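Local coordinates for protein putative endoribonuclease (Klebsiella pneumoniae, PDB 3LYB) that probably acts as an endoribonuclease of the L-PSP (YjgF-like) family, at residues Gly37-Gly42 and Ala137-Glu142. Numbering follows the deposited sequence.
Sequences GTIVNG and ATVLIE. With CA (calcium ion), chain F.
A loop-to-loop contact in the YjgF-like fold joins Ile39, in the connection from strand 23-26 to helix 48-54, with Thr138 and Val139, in the turn leading into strand 141-148. The backbones stay well apart, with Ile39 CA 7.3 Å from Val139 CA, and side chains alone bridge them. Ile39 makes the whole approach from its own segment. Its CG2 branch lies anti to the backbone N (chi1 -54° for CG1), which extends this methyl towards the turn. There Ile39 CG2 meets Thr138 OG1 at 3.5 Å. Ile39 CG2 lies 4.0 Å from Val139 CG2. The first is a van der Waals touch of a methyl on a hydroxyl oxygen. The second is apolar packing, with the two side chains at about a right angle. Ile39 CG1 also comes to 4.0 Å from Thr138 OG1. No hydrogen bond runs directly between the segments. Instead Gln72 of helix 60-85 links them, because its NE2 donates to both Val40 O and Thr138 O while its OE1 accepts from Leu140 N. Val32 and Pro135 also pack on Ile39. Away from the turn, Asn41 OD1 binds the calcium ion at 2.4 Å, and Asp45 OD1 binds it too. The arrangement is loop packing beside the long helix of an L-PSP-type alpha/beta fold, one side chain resting on the turn before a central strand.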
ATOM      1  N   GLY B  37       1.253  34.553  -1.208  1.00 60.98           N
ATOM      2  CA  GLY B  37       1.587  33.339  -0.458  1.00 59.10           C
ATOM      3  C   GLY B  37       0.962  32.137  -1.154  1.00 57.77           C
ATOM      4  O   GLY B  37       0.943  31.030  -0.606  1.00 57.69           O
ATOM      5  N   THR B  38       0.456  32.370  -2.369  1.00 56.16           N
ATOM      6  CA  THR B  38      -0.186  31.338  -3.175  1.00 54.42           C
ATOM      7  C   THR B  38       0.852  30.411  -3.809  1.00 52.71           C
ATOM      8  O   THR B  38       1.910  30.866  -4.254  1.00 52.07           O
ATOM      9  CB  THR B  38      -1.051  31.933  -4.331  1.00 54.97           C
ATOM     10  OG1 THR B  38      -1.442  33.287  -4.044  1.00 54.98           O
ATOM     11  CG2 THR B  38      -2.297  31.049  -4.609  1.00 55.44           C
ATOM     12  N   ILE B  39       0.535  29.113  -3.815  1.00 50.71           N
ATOM     13  CA  ILE B  39       1.216  28.118  -4.625  1.00 48.77           C
ATOM     14  C   ILE B  39       0.626  28.214  -6.020  1.00 47.42           C
ATOM     15  O   ILE B  39      -0.591  28.164  -6.176  1.00 47.77           O
ATOM     16  CB  ILE B  39       0.948  26.655  -4.135  1.00 49.05           C
ATOM     17  CG1 ILE B  39       1.269  26.456  -2.645  1.00 49.77           C
ATOM     18  CG2 ILE B  39       1.673  25.633  -5.016  1.00 48.08           C
ATOM     19  CD1 ILE B  39       2.669  26.924  -2.207  1.00 51.01           C
ATOM     20  N   VAL B  40       1.490  28.331  -7.022  1.00 45.39           N
ATOM     21  CA  VAL B  40       1.098  28.346  -8.425  1.00 43.73           C
ATOM     22  C   VAL B  40       0.462  27.018  -8.817  1.00 42.91           C
ATOM     23  O   VAL B  40       1.071  25.972  -8.635  1.00 43.09           O
ATOM     24  CB  VAL B  40       2.325  28.617  -9.302  1.00 43.35           C
ATOM     25  CG1 VAL B  40       1.962  28.533 -10.767  1.00 42.79           C
ATOM     26  CG2 VAL B  40       2.901  29.985  -8.964  1.00 42.88           C
ATOM     27  N   ASN B  41      -0.751  27.043  -9.354  1.00 41.83           N
ATOM     28  CA  ASN B  41      -1.458  25.769  -9.578  1.00 41.83           C
ATOM     29  C   ASN B  41      -1.931  25.465 -11.001  1.00 40.44           C
ATOM     30  O   ASN B  41      -2.473  24.398 -11.269  1.00 40.23           O
ATOM     31  CB  ASN B  41      -2.574  25.535  -8.541  1.00 42.49           C
ATOM     32  CG  ASN B  41      -3.637  26.639  -8.530  1.00 45.60           C
ATOM     33  OD1 ASN B  41      -3.345  27.846  -8.613  1.00 49.55           O
ATOM     34  ND2 ASN B  41      -4.888  26.222  -8.385  1.00 49.36           N
ATOM     35  N   GLY B  42      -1.694  26.387 -11.919  1.00 39.29           N
ATOM     36  CA  GLY B  42      -2.091  26.179 -13.299  1.00 38.13           C
ATOM     37  C   GLY B  42      -1.914  27.446 -14.094  1.00 37.40           C
ATOM     38  O   GLY B  42      -1.380  28.432 -13.573  1.00 36.54           O
ATOM     39  N   ALA B 137       2.774  19.181  -0.600  1.00 30.49           N
ATOM     40  CA  ALA B 137       2.833  18.228  -1.696  1.00 30.37           C
ATOM     41  C   ALA B 137       2.370  18.746  -3.045  1.00 30.18           C
ATOM     42  O   ALA B 137       2.680  18.132  -4.041  1.00 30.89           O
ATOM     43  CB  ALA B 137       2.096  16.905  -1.348  1.00 29.73           C
ATOM     44  N   THR B 138       1.643  19.851  -3.100  1.00 30.14           N
ATOM     45  CA  THR B 138       1.255  20.434  -4.401  1.00 30.55           C
ATOM     46  C   THR B 138       2.424  21.094  -5.191  1.00 30.35           C
ATOM     47  O   THR B 138       2.248  21.491  -6.372  1.00 31.27           O
ATOM     48  CB  THR B 138       0.079  21.482  -4.284  1.00 30.58           C
ATOM     49  OG1 THR B 138       0.532  22.621  -3.558  1.00 30.17           O
ATOM     50  CG2 THR B 138      -1.152  20.882  -3.578  1.00 30.44           C
ATOM     51  N   VAL B 139       3.590  21.225  -4.564  1.00 28.26           N
ATOM     52  CA  VAL B 139       4.740  21.752  -5.267  1.00 27.54           C
ATOM     53  C   VAL B 139       5.419  20.623  -6.057  1.00 27.57           C
ATOM     54  O   VAL B 139       5.910  19.665  -5.483  1.00 28.30           O
ATOM     55  CB  VAL B 139       5.693  22.484  -4.280  1.00 27.73           C
ATOM     56  CG1 VAL B 139       7.101  22.627  -4.823  1.00 26.60           C
ATOM     57  CG2 VAL B 139       5.104  23.832  -3.892  1.00 25.82           C
ATOM     58  N   LEU B 140       5.446  20.752  -7.374  1.00 27.34           N
ATOM     59  CA  LEU B 140       5.863  19.678  -8.277  1.00 27.50           C
ATOM     60  C   LEU B 140       7.312  19.748  -8.763  1.00 27.44           C
ATOM     61  O   LEU B 140       7.853  18.759  -9.279  1.00 27.52           O
ATOM     62  CB  LEU B 140       4.951  19.655  -9.501  1.00 27.37           C
ATOM     63  CG  LEU B 140       3.440  19.558  -9.274  1.00 27.79           C
ATOM     64  CD1 LEU B 140       2.691  19.803 -10.607  1.00 27.14           C
ATOM     65  CD2 LEU B 140       3.129  18.202  -8.745  1.00 25.11           C
ATOM     66  N   ILE B 141       7.937  20.905  -8.581  1.00 27.25           N
ATOM     67  CA  ILE B 141       9.263  21.172  -9.125  1.00 27.58           C
ATOM     68  C   ILE B 141       9.946  22.198  -8.238  1.00 28.33           C
ATOM     69  O   ILE B 141       9.326  23.141  -7.791  1.00 29.42           O
ATOM     70  CB  ILE B 141       9.174  21.682 -10.597  1.00 27.42           C
ATOM     71  CG1 ILE B 141      10.542  22.081 -11.140  1.00 25.70           C
ATOM     72  CG2 ILE B 141       8.203  22.877 -10.734  1.00 28.03           C
ATOM     73  CD1 ILE B 141      11.365  20.949 -11.647  1.00 22.88           C
ATOM     74  N   GLU B 142      11.211  21.996  -7.937  1.00 29.19           N
ATOM     75  CA  GLU B 142      11.967  23.008  -7.223  1.00 30.43           C
ATOM     76  C   GLU B 142      13.365  23.022  -7.814  1.00 31.14           C
ATOM     77  O   GLU B 142      13.990  21.955  -7.925  1.00 31.35           O
ATOM     78  CB  GLU B 142      12.036  22.708  -5.729  1.00 30.19           C
ATOM     79  CG  GLU B 142      13.259  23.349  -5.091  1.00 31.90           C
ATOM     80  CD  GLU B 142      13.204  23.443  -3.584  1.00 34.60           C
ATOM     81  OE1 GLU B 142      12.196  23.003  -2.993  1.00 34.99           O
ATOM     82  OE2 GLU B 142      14.183  23.960  -2.982  1.00 35.56           O
TER
HETATM   83 CA    CA F 166      -4.065  30.074  -7.904  0.50 52.26          CA